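Local coordinates for protein tapirin (Caldicellulosiruptor kristjanssonii, PDB 6N2B) that probably binds cellulose at the cell surface through its C-terminal domain, a parallel beta-helix that carries a bound calcium ion, at residues N312-D317 with G334-L339; F328-I333 with A353-D358; I457-L462 with I487-P492. All coordinates share one frame; numbering follows the deposited sequence.

Interaction 1: N312-D317 with G334-L339; sequences NEIYSD and GIVKKL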
loop_
_atom_site.group_PDB
_atom_site.type_symbol
_atom_site.label_atom_id
_atom_site.label_comp_id
_atom_site.label_asym_id
_atom_site.label_seq_id
_atom_site.Cartn_x
_atom_site.Cartn_y
_atom_site.Cartn_z
ATOM N N ASN A 312 -0.244 -2.789 -15.480
ATOM C CA ASN A 312 0.182 -3.608 -16.603
ATOM C C ASN A 312 -0.627 -4.893 -16.693
ATOM O O ASN A 312 -0.952 -5.348 -17.793
ATOM C CB ASN A 312 1.666 -3.925 -16.495
ATOM C CG ASN A 312 2.296 -4.094 -17.846
ATOM O OD1 ASN A 312 2.309 -3.159 -18.658
ATOM N ND2 ASN A 312 2.809 -5.295 -18.116
ATOM N N GLU A 313 -0.921 -5.509 -15.548
ATOM C CA GLU A 313 -1.847 -6.626 -15.448
ATOM C C GLU A 313 -2.873 -6.245 -14.405
ATOM O O GLU A 313 -2.525 -5.615 -13.401
ATOM C CB GLU A 313 -1.151 -7.925 -15.049
ATOM C CG GLU A 313 0.252 -8.051 -15.597
ATOM C CD GLU A 313 0.898 -9.415 -15.337
ATOM O OE1 GLU A 313 0.229 -10.318 -14.772
ATOM O OE2 GLU A 313 2.089 -9.579 -15.708
ATOM N N ILE A 314 -4.138 -6.595 -14.654
ATOM C CA ILE A 314 -5.225 -6.348 -13.703
ATOM C C ILE A 314 -6.132 -7.569 -13.708
ATOM O O ILE A 314 -6.591 -8.001 -14.767
ATOM C CB ILE A 314 -6.012 -5.055 -14.026
ATOM C CG1 ILE A 314 -7.345 -4.994 -13.273
ATOM C CG2 ILE A 314 -6.272 -4.917 -15.504
ATOM C CD1 ILE A 314 -7.208 -4.832 -11.777
ATOM N N TYR A 315 -6.366 -8.143 -12.537
ATOM C CA TYR A 315 -7.266 -9.277 -12.391
ATOM C C TYR A 315 -8.277 -8.948 -11.312
ATOM O O TYR A 315 -7.901 -8.467 -10.240
ATOM C CB TYR A 315 -6.510 -10.552 -12.021
ATOM C CG TYR A 315 -5.311 -10.818 -12.896
ATOM C CD1 TYR A 315 -5.459 -11.406 -14.139
ATOM C CD2 TYR A 315 -4.030 -10.475 -12.482
ATOM C CE1 TYR A 315 -4.353 -11.656 -14.954
ATOM C CE2 TYR A 315 -2.926 -10.729 -13.278
ATOM C CZ TYR A 315 -3.095 -11.312 -14.519
ATOM O OH TYR A 315 -2.016 -11.555 -15.331
ATOM N N SER A 316 -9.553 -9.202 -11.583
ATOM C CA SER A 316 -10.558 -8.803 -10.612
ATOM C C SER A 316 -11.762 -9.725 -10.653
ATOM O O SER A 316 -12.372 -9.923 -11.709
ATOM C CB SER A 316 -11.008 -7.367 -10.842
ATOM O OG SER A 316 -11.895 -6.987 -9.811
ATOM N N ASP A 317 -12.100 -10.275 -9.493
ATOM C CA ASP A 317 -13.299 -11.079 -9.312
ATOM C C ASP A 317 -14.560 -10.222 -9.201
ATOM O O ASP A 317 -15.642 -10.766 -8.945
ATOM C CB ASP A 317 -13.142 -11.969 -8.075
ATOM C CG ASP A 317 -12.118 -13.083 -8.280
ATOM O OD1 ASP A 317 -11.707 -13.310 -9.438
ATOM O OD2 ASP A 317 -11.722 -13.744 -7.293
ATOM N N GLY A 334 -5.791 -7.841 -18.962
ATOM C CA GLY A 334 -6.830 -7.677 -17.971
ATOM C C GLY A 334 -7.809 -8.835 -18.010
ATOM O O GLY A 334 -8.198 -9.293 -19.092
ATOM N N ILE A 335 -8.178 -9.342 -16.832
ATOM C CA ILE A 335 -9.226 -10.346 -16.685
ATOM C C ILE A 335 -10.095 -9.950 -15.505
ATOM O O ILE A 335 -9.700 -10.134 -14.350
ATOM C CB ILE A 335 -8.662 -11.755 -16.460
ATOM C CG1 ILE A 335 -7.556 -12.072 -17.461
ATOM C CG2 ILE A 335 -9.789 -12.761 -16.514
ATOM C CD1 ILE A 335 -6.874 -13.409 -17.218
ATOM N N VAL A 336 -11.277 -9.401 -15.777
ATOM C CA VAL A 336 -12.143 -8.860 -14.739
ATOM C C VAL A 336 -13.559 -9.371 -14.959
ATOM O O VAL A 336 -13.912 -9.841 -16.039
ATOM C CB VAL A 336 -12.130 -7.316 -14.710
ATOM C CG1 VAL A 336 -10.725 -6.800 -14.850
ATOM C CG2 VAL A 336 -13.029 -6.746 -15.795
ATOM N N LYS A 337 -14.361 -9.299 -13.896
ATOM C CA LYS A 337 -15.773 -9.649 -13.989
ATOM C C LYS A 337 -16.529 -8.612 -14.811
ATOM O O LYS A 337 -17.330 -8.954 -15.688
ATOM C CB LYS A 337 -16.374 -9.772 -12.580
ATOM C CG LYS A 337 -17.815 -10.334 -12.488
ATOM C CD LYS A 337 -17.844 -11.816 -12.881
ATOM C CE LYS A 337 -19.063 -12.537 -12.324
ATOM N NZ LYS A 337 -19.488 -13.663 -13.212
ATOM N N LYS A 338 -16.280 -7.340 -14.541
ATOM C CA LYS A 338 -16.989 -6.258 -15.198
ATOM C C LYS A 338 -16.064 -5.050 -15.279
ATOM O O LYS A 338 -15.250 -4.805 -14.383
ATOM C CB LYS A 338 -18.291 -5.906 -14.455
ATOM C CG LYS A 338 -19.308 -5.163 -15.313
ATOM C CD LYS A 338 -20.576 -4.779 -14.568
ATOM C CE LYS A 338 -21.555 -4.072 -15.530
ATOM N NZ LYS A 338 -22.828 -3.568 -14.930
ATOM N N LEU A 339 -16.159 -4.324 -16.385
ATOM C CA LEU A 339 -15.555 -3.009 -16.507
ATOM C C LEU A 339 -16.687 -2.053 -16.803
ATOM O O LEU A 339 -17.453 -2.283 -17.741
ATOM C CB LEU A 339 -14.509 -2.964 -17.619
ATOM C CG LEU A 339 -14.052 -1.545 -17.973
ATOM C CD1 LEU A 339 -13.268 -0.905 -16.815
ATOM C CD2 LEU A 339 -13.244 -1.519 -19.265
#

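Interaction 2: F328-I333 with A353-D358; sequences FEIGSI and ATLYCD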
loop_
_atom_site.group_PDB
_atom_site.type_symbol
_atom_site.label_atom_id
_atom_site.label_comp_id
_atom_site.label_asym_id
_atom_site.label_seq_id
_atom_site.Cartn_x
_atom_site.Cartn_y
_atom_site.Cartn_z
ATOM N N PHE A 328 -7.823 5.269 -16.772
ATOM C CA PHE A 328 -7.287 3.959 -16.439
ATOM C C PHE A 328 -6.736 3.304 -17.695
ATOM O O PHE A 328 -7.478 3.116 -18.662
ATOM C CB PHE A 328 -8.364 3.089 -15.802
ATOM C CG PHE A 328 -7.896 1.719 -15.471
ATOM C CD1 PHE A 328 -6.615 1.516 -14.991
ATOM C CD2 PHE A 328 -8.733 0.625 -15.648
ATOM C CE1 PHE A 328 -6.178 0.246 -14.695
ATOM C CE2 PHE A 328 -8.304 -0.648 -15.345
ATOM C CZ PHE A 328 -7.032 -0.844 -14.861
ATOM N N GLU A 329 -5.450 2.940 -17.678
ATOM C CA GLU A 329 -4.793 2.283 -18.806
ATOM C C GLU A 329 -4.332 0.881 -18.429
ATOM O O GLU A 329 -3.697 0.694 -17.387
ATOM C CB GLU A 329 -3.580 3.070 -19.289
ATOM C CG GLU A 329 -3.803 4.544 -19.521
ATOM C CD GLU A 329 -2.656 5.149 -20.312
ATOM O OE1 GLU A 329 -1.555 4.534 -20.333
ATOM O OE2 GLU A 329 -2.867 6.222 -20.925
ATOM N N ILE A 330 -4.610 -0.089 -19.296
ATOM C CA ILE A 330 -4.141 -1.456 -19.129
ATOM C C ILE A 330 -3.002 -1.697 -20.110
ATOM O O ILE A 330 -3.201 -1.647 -21.330
ATOM C CB ILE A 330 -5.273 -2.465 -19.341
ATOM C CG1 ILE A 330 -6.424 -2.162 -18.382
ATOM C CG2 ILE A 330 -4.753 -3.887 -19.149
ATOM C CD1 ILE A 330 -7.661 -2.947 -18.681
ATOM N N GLY A 331 -1.810 -1.986 -19.578
ATOM C CA GLY A 331 -0.624 -2.037 -20.414
ATOM C C GLY A 331 -0.402 -3.358 -21.114
ATOM O O GLY A 331 0.186 -3.388 -22.200
ATOM N N SER A 332 -0.879 -4.456 -20.532
ATOM C CA SER A 332 -0.604 -5.760 -21.118
ATOM C C SER A 332 -1.782 -6.740 -21.059
ATOM O O SER A 332 -2.092 -7.374 -22.074
ATOM C CB SER A 332 0.630 -6.361 -20.454
ATOM O OG SER A 332 0.959 -7.600 -21.041
ATOM N N ILE A 333 -2.450 -6.901 -19.912
ATOM C CA ILE A 333 -3.537 -7.885 -19.828
ATOM C C ILE A 333 -4.529 -7.502 -18.736
ATOM O O ILE A 333 -4.167 -6.913 -17.713
ATOM C CB ILE A 333 -2.980 -9.315 -19.611
ATOM C CG1 ILE A 333 -4.064 -10.358 -19.850
ATOM C CG2 ILE A 333 -2.412 -9.453 -18.230
ATOM C CD1 ILE A 333 -3.521 -11.774 -19.937
ATOM N N ALA A 353 -2.003 -5.042 -25.697
ATOM C CA ALA A 353 -2.718 -5.538 -24.533
ATOM C C ALA A 353 -4.041 -6.194 -24.933
ATOM O O ALA A 353 -4.599 -5.930 -26.002
ATOM C CB ALA A 353 -2.970 -4.396 -23.546
ATOM N N THR A 354 -4.537 -7.062 -24.049
ATOM C CA THR A 354 -5.855 -7.666 -24.196
ATOM C C THR A 354 -6.603 -7.560 -22.878
ATOM O O THR A 354 -6.095 -7.981 -21.838
ATOM C CB THR A 354 -5.777 -9.142 -24.616
ATOM O OG1 THR A 354 -5.103 -9.261 -25.880
ATOM C CG2 THR A 354 -7.162 -9.707 -24.752
ATOM N N LEU A 355 -7.803 -7.002 -22.919
ATOM C CA LEU A 355 -8.723 -7.041 -21.792
ATOM C C LEU A 355 -9.761 -8.136 -22.024
ATOM O O LEU A 355 -10.326 -8.232 -23.117
ATOM C CB LEU A 355 -9.411 -5.684 -21.614
ATOM C CG LEU A 355 -10.620 -5.674 -20.662
ATOM C CD1 LEU A 355 -10.233 -6.222 -19.304
ATOM C CD2 LEU A 355 -11.228 -4.285 -20.499
ATOM N N TYR A 356 -10.006 -8.962 -21.009
ATOM C CA TYR A 356 -11.155 -9.861 -20.985
ATOM C C TYR A 356 -12.061 -9.445 -19.844
ATOM O O TYR A 356 -11.590 -9.266 -18.719
ATOM C CB TYR A 356 -10.754 -11.323 -20.790
ATOM C CG TYR A 356 -9.677 -11.832 -21.725
ATOM C CD1 TYR A 356 -8.331 -11.535 -21.492
ATOM C CD2 TYR A 356 -9.998 -12.636 -22.827
ATOM C CE1 TYR A 356 -7.335 -12.008 -22.325
ATOM C CE2 TYR A 356 -9.001 -13.117 -23.675
ATOM C CZ TYR A 356 -7.670 -12.795 -23.417
ATOM O OH TYR A 356 -6.668 -13.248 -24.245
ATOM N N CYS A 357 -13.350 -9.293 -20.123
ATOM C CA CYS A 357 -14.318 -9.059 -19.064
ATOM C C CYS A 357 -15.601 -9.796 -19.393
ATOM O O CYS A 357 -15.993 -9.864 -20.556
ATOM C CB CYS A 357 -14.606 -7.573 -18.876
ATOM S SG CYS A 357 -15.136 -6.697 -20.366
ATOM N N ASP A 358 -16.246 -10.368 -18.372
ATOM C CA ASP A 358 -17.522 -11.032 -18.605
ATOM C C ASP A 358 -18.570 -10.027 -19.059
ATOM O O ASP A 358 -19.405 -10.335 -19.917
ATOM C CB ASP A 358 -17.978 -11.770 -17.344
ATOM C CG ASP A 358 -19.334 -12.458 -17.518
ATOM O OD1 ASP A 358 -19.391 -13.523 -18.185
ATOM O OD2 ASP A 358 -20.345 -11.934 -16.987
#

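Interaction 3: I457-L462 with I487-P492; sequences INDSEL and ITFSNP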
loop_
_atom_site.group_PDB
_atom_site.type_symbol
_atom_site.label_atom_id
_atom_site.label_comp_id
_atom_site.label_asym_id
_atom_site.label_seq_id
_atom_site.Cartn_x
_atom_site.Cartn_y
_atom_site.Cartn_z
ATOM N N ILE A 457 3.706 4.345 21.056
ATOM C CA ILE A 457 4.949 5.108 21.106
ATOM C C ILE A 457 4.615 6.567 20.826
ATOM O O ILE A 457 3.732 6.857 20.007
ATOM C CB ILE A 457 5.977 4.582 20.081
ATOM C CG1 ILE A 457 6.151 3.065 20.224
ATOM C CG2 ILE A 457 7.319 5.325 20.210
ATOM C CD1 ILE A 457 7.013 2.441 19.165
ATOM N N ASN A 458 5.289 7.486 21.520
ATOM C CA ASN A 458 5.193 8.899 21.180
ATOM C C ASN A 458 6.583 9.517 21.177
ATOM O O ASN A 458 7.578 8.876 21.534
ATOM C CB ASN A 458 4.229 9.664 22.105
ATOM C CG ASN A 458 4.723 9.795 23.541
ATOM O OD1 ASN A 458 5.868 10.162 23.809
ATOM N ND2 ASN A 458 3.828 9.507 24.483
ATOM N N ASP A 459 6.649 10.782 20.757
ATOM C CA ASP A 459 7.953 11.379 20.491
ATOM C C ASP A 459 8.708 11.703 21.778
ATOM O O ASP A 459 9.940 11.588 21.822
ATOM C CB ASP A 459 7.808 12.615 19.603
ATOM C CG ASP A 459 6.686 13.536 20.029
ATOM O OD1 ASP A 459 6.028 13.307 21.065
ATOM O OD2 ASP A 459 6.442 14.490 19.280
ATOM N N SER A 460 7.997 12.097 22.834
ATOM C CA SER A 460 8.644 12.298 24.128
ATOM C C SER A 460 9.295 11.002 24.623
ATOM O O SER A 460 10.479 10.978 24.989
ATOM C CB SER A 460 7.613 12.837 25.132
ATOM O OG SER A 460 8.143 12.982 26.443
ATOM N N GLU A 461 8.542 9.902 24.608
ATOM C CA GLU A 461 9.092 8.617 25.023
ATOM C C GLU A 461 10.276 8.204 24.163
ATOM O O GLU A 461 11.283 7.702 24.677
ATOM C CB GLU A 461 8.000 7.569 24.966
ATOM C CG GLU A 461 6.904 7.856 25.944
ATOM C CD GLU A 461 5.710 6.985 25.705
ATOM O OE1 GLU A 461 5.591 6.474 24.559
ATOM O OE2 GLU A 461 4.906 6.815 26.656
ATOM N N LEU A 462 10.172 8.429 22.854
ATOM C CA LEU A 462 11.218 8.036 21.914
ATOM C C LEU A 462 12.531 8.768 22.182
ATOM O O LEU A 462 13.606 8.157 22.154
ATOM C CB LEU A 462 10.725 8.309 20.498
ATOM C CG LEU A 462 11.352 7.669 19.283
ATOM C CD1 LEU A 462 11.391 6.163 19.440
ATOM C CD2 LEU A 462 10.522 8.073 18.080
ATOM N N ILE A 487 0.922 5.184 17.109
ATOM C CA ILE A 487 2.129 5.989 17.180
ATOM C C ILE A 487 1.704 7.441 17.037
ATOM O O ILE A 487 0.929 7.775 16.132
ATOM C CB ILE A 487 3.131 5.575 16.091
ATOM C CG1 ILE A 487 3.697 4.191 16.422
ATOM C CG2 ILE A 487 4.213 6.616 15.921
ATOM C CD1 ILE A 487 4.599 3.638 15.361
ATOM N N THR A 488 2.166 8.295 17.953
ATOM C CA THR A 488 1.727 9.685 17.983
ATOM C C THR A 488 2.928 10.597 18.135
ATOM O O THR A 488 3.653 10.507 19.126
ATOM C CB THR A 488 0.745 9.953 19.121
ATOM O OG1 THR A 488 -0.445 9.178 18.930
ATOM C CG2 THR A 488 0.378 11.414 19.116
ATOM N N PHE A 489 3.117 11.495 17.180
ATOM C CA PHE A 489 4.164 12.494 17.249
ATOM C C PHE A 489 3.467 13.834 17.477
ATOM O O PHE A 489 3.019 14.490 16.536
ATOM C CB PHE A 489 4.996 12.457 15.992
ATOM C CG PHE A 489 5.736 11.156 15.795
ATOM C CD1 PHE A 489 6.375 10.535 16.863
ATOM C CD2 PHE A 489 5.783 10.543 14.549
ATOM C CE1 PHE A 489 7.054 9.331 16.686
ATOM C CE2 PHE A 489 6.467 9.351 14.359
ATOM C CZ PHE A 489 7.103 8.745 15.424
ATOM N N SER A 490 3.364 14.221 18.753
ATOM C CA SER A 490 2.635 15.421 19.164
ATOM C C SER A 490 3.405 16.703 18.915
ATOM O O SER A 490 2.797 17.781 18.856
ATOM C CB SER A 490 2.291 15.355 20.657
ATOM O OG SER A 490 0.992 14.821 20.843
ATOM N N ASN A 491 4.709 16.600 18.786
ATOM C CA ASN A 491 5.629 17.707 18.674
ATOM C C ASN A 491 6.811 17.259 17.821
ATOM O O ASN A 491 7.961 17.281 18.280
ATOM C CB ASN A 491 6.066 18.148 20.069
ATOM C CG ASN A 491 6.291 19.632 20.152
ATOM O OD1 ASN A 491 6.042 20.359 19.187
ATOM N ND2 ASN A 491 6.771 20.101 21.302
ATOM N N PRO A 492 6.572 16.844 16.577
ATOM C CA PRO A 492 7.648 16.198 15.802
ATOM C C PRO A 492 8.936 17.010 15.668
ATOM O O PRO A 492 9.999 16.403 15.490
ATOM C CB PRO A 492 6.996 15.957 14.430
ATOM C CG PRO A 492 5.785 16.833 14.401
ATOM C CD PRO A 492 5.315 16.935 15.811
#

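Interaction 1: N312-D317 with G334-L339
The ring of Tyr-315 meets Ile-335 with its edge. Ile-335 CD1 lies near the ring plane, 3.8 Å from Tyr-315 CE1. At its far end the ring is tethered: Tyr-315 OH donates to Glu-313 OE1 at 2.6 Å, from 38° out of the carboxylate plane. The Tyr-405 ring also meets it, steeply inclined. With CG beside its own backbone N (chi1 -49°), the ring runs back along its strand toward Glu-313.

Strands 314-316 and 334-336 are parallel neighbours on one face of the beta-helix. Ile-335 N donates to Ile-314 O (2.9 Å, 163°), and Ser-316 N donates to Ile-335 O at 2.9 Å. Lys-337 N adds a weak bond to Ser-316 O where the chain turns the corner. On the face opposite Tyr-315, Ile-314 CG1 touches Val-336 CG1 at 4.1 Å. Ser-316 CB packs on Val-336 CB. Gly-334 has no side chain, and Ile-314 CG2 lies over its CA at 3.7 Å, where a CB would come close to it.

The two faces differ in chemistry. The Tyr-315 face is aromatic and aliphatic with a tethered hydroxyl. The other is mostly aliphatic, and its one hydroxyl, Ser-316 OG, is buried but hydrogen-bonded to Thr-296 and Gly-318 N.

Interaction 2: F328-I333 with A353-D358
Ala-353 packs into a corner of the parallel beta-helix, where the chain turns at Gly-331 and Ser-332 after strand 328-330 and enters the next face. Strand 354-357 belongs to the following turn of the coil.

One backbone hydrogen bond joins the segments. Thr-354 N donates to Ser-332 O at 3.2 Å, with an N-H...O angle of 154°. The donor stands above the carbonyl plane, 46° out of it. Ile-333 and Thr-354 form the single parallel bridge between these segments.

CA-H...O contacts support it on both sides. Ala-353 CA approaches the same Ser-332 O at 3.1 Å. Ile-333 CA meets Thr-354 O at 3.3 Å. Ser-332 O thus receives two neighbouring groups of the next turn.

The apolar contacts fall on two sides. In the interior, Ile-330 CD1 meets Leu-355 CD1 at 4.2 Å, and both side chains also touch Ile-349. Ile-330 reaches Ile-314 of the preceding turn as well. On the outer side, Ile-333 CG1 approaches the edge of the Tyr-356 ring, near its plane, at 4.4 Å from CE1. Ile-333 CG1 points away from its own backbone N (chi1 -167°), which brings it near Thr-354 O on the next strand. The Tyr-356 ring also meets Phe-402.

The corner itself is filled by a methyl group: Ala-353 CB lies 3.4 Å from Ser-332 O and 3.5 Å from Ile-330 O.

Interaction 3: I457-L462 with I487-P492
Asp-459 holds the 489-491 turn that follows strand 487-489, from its place in the first turn of helix 459-470. The residue before it, Asn-458, ends a short strand and caps that helix. Asn-458 and Glu-461 form a capping box. Glu-461 N donates almost straight to Asn-458 OD1 (2.8 Å, 177°), and Asn-458 N donates back to Glu-461 OE1.

The packed side begins with the parallel strand pair. Thr-488 N donates to Ile-457 O at 3.0 Å, and Asp-459 N reaches Thr-488 O only weakly. Ile-457 CB lies 4.3 Å from Ile-487 CG1. The Phe-489 ring packs against the start of the helix. Ile-487 CG2 lies over one of its faces, offset toward the rim, and Asp-459 N is at its edge. Asp-459 CB comes to 3.7 Å from Phe-489 CD1, and Leu-462 CD2 to 3.9 Å from CE1. The ring also packs on Leu-505, Ile-507 and Ile-522. Ile-457 touches the side chain of Leu-436, a calcium-site residue.

The other side is looser and faces solvent. Ser-490 and Asn-491 are exposed there, and Asn-491 turns its side-chain end away from the helix. Asp-459 bridges the two sides. With CG between the backbone N and the carbonyl carbon (chi1 45°), the carboxylate points at the backbone of the 489-491 turn. With an alanine in place of Asp-459, Asn-491 N would probably lose its carboxylate acceptor, and the turn would be held less firmly to the helix start.

That bond uses the syn lone pair of Asp-459 OD2, with Asn-491 N 2.8 Å away.

Overall arrangement
From the N terminus, the chain enters interaction 1 at 312-317 and interaction 2 at 328-333. Interaction 1 then closes at 334-339, and interaction 2 at 353-358, so the two cross. Each closes about one turn of the beta-helix. They share a face: strand 333-336 lies between 314-316 and 354-357, and Gly-334 O probably accepts a hydrogen bond from Tyr-356 N. Their centres are about 7 Å apart. Interaction 3 opens later, at 457-462, and closes at 487-492. It joins the edge strand 457-458, and the helix start after it, to the middle strand 487-489 of a small parallel sheet, toward the calcium end. Its centre is about 42 Å from that of interaction 1.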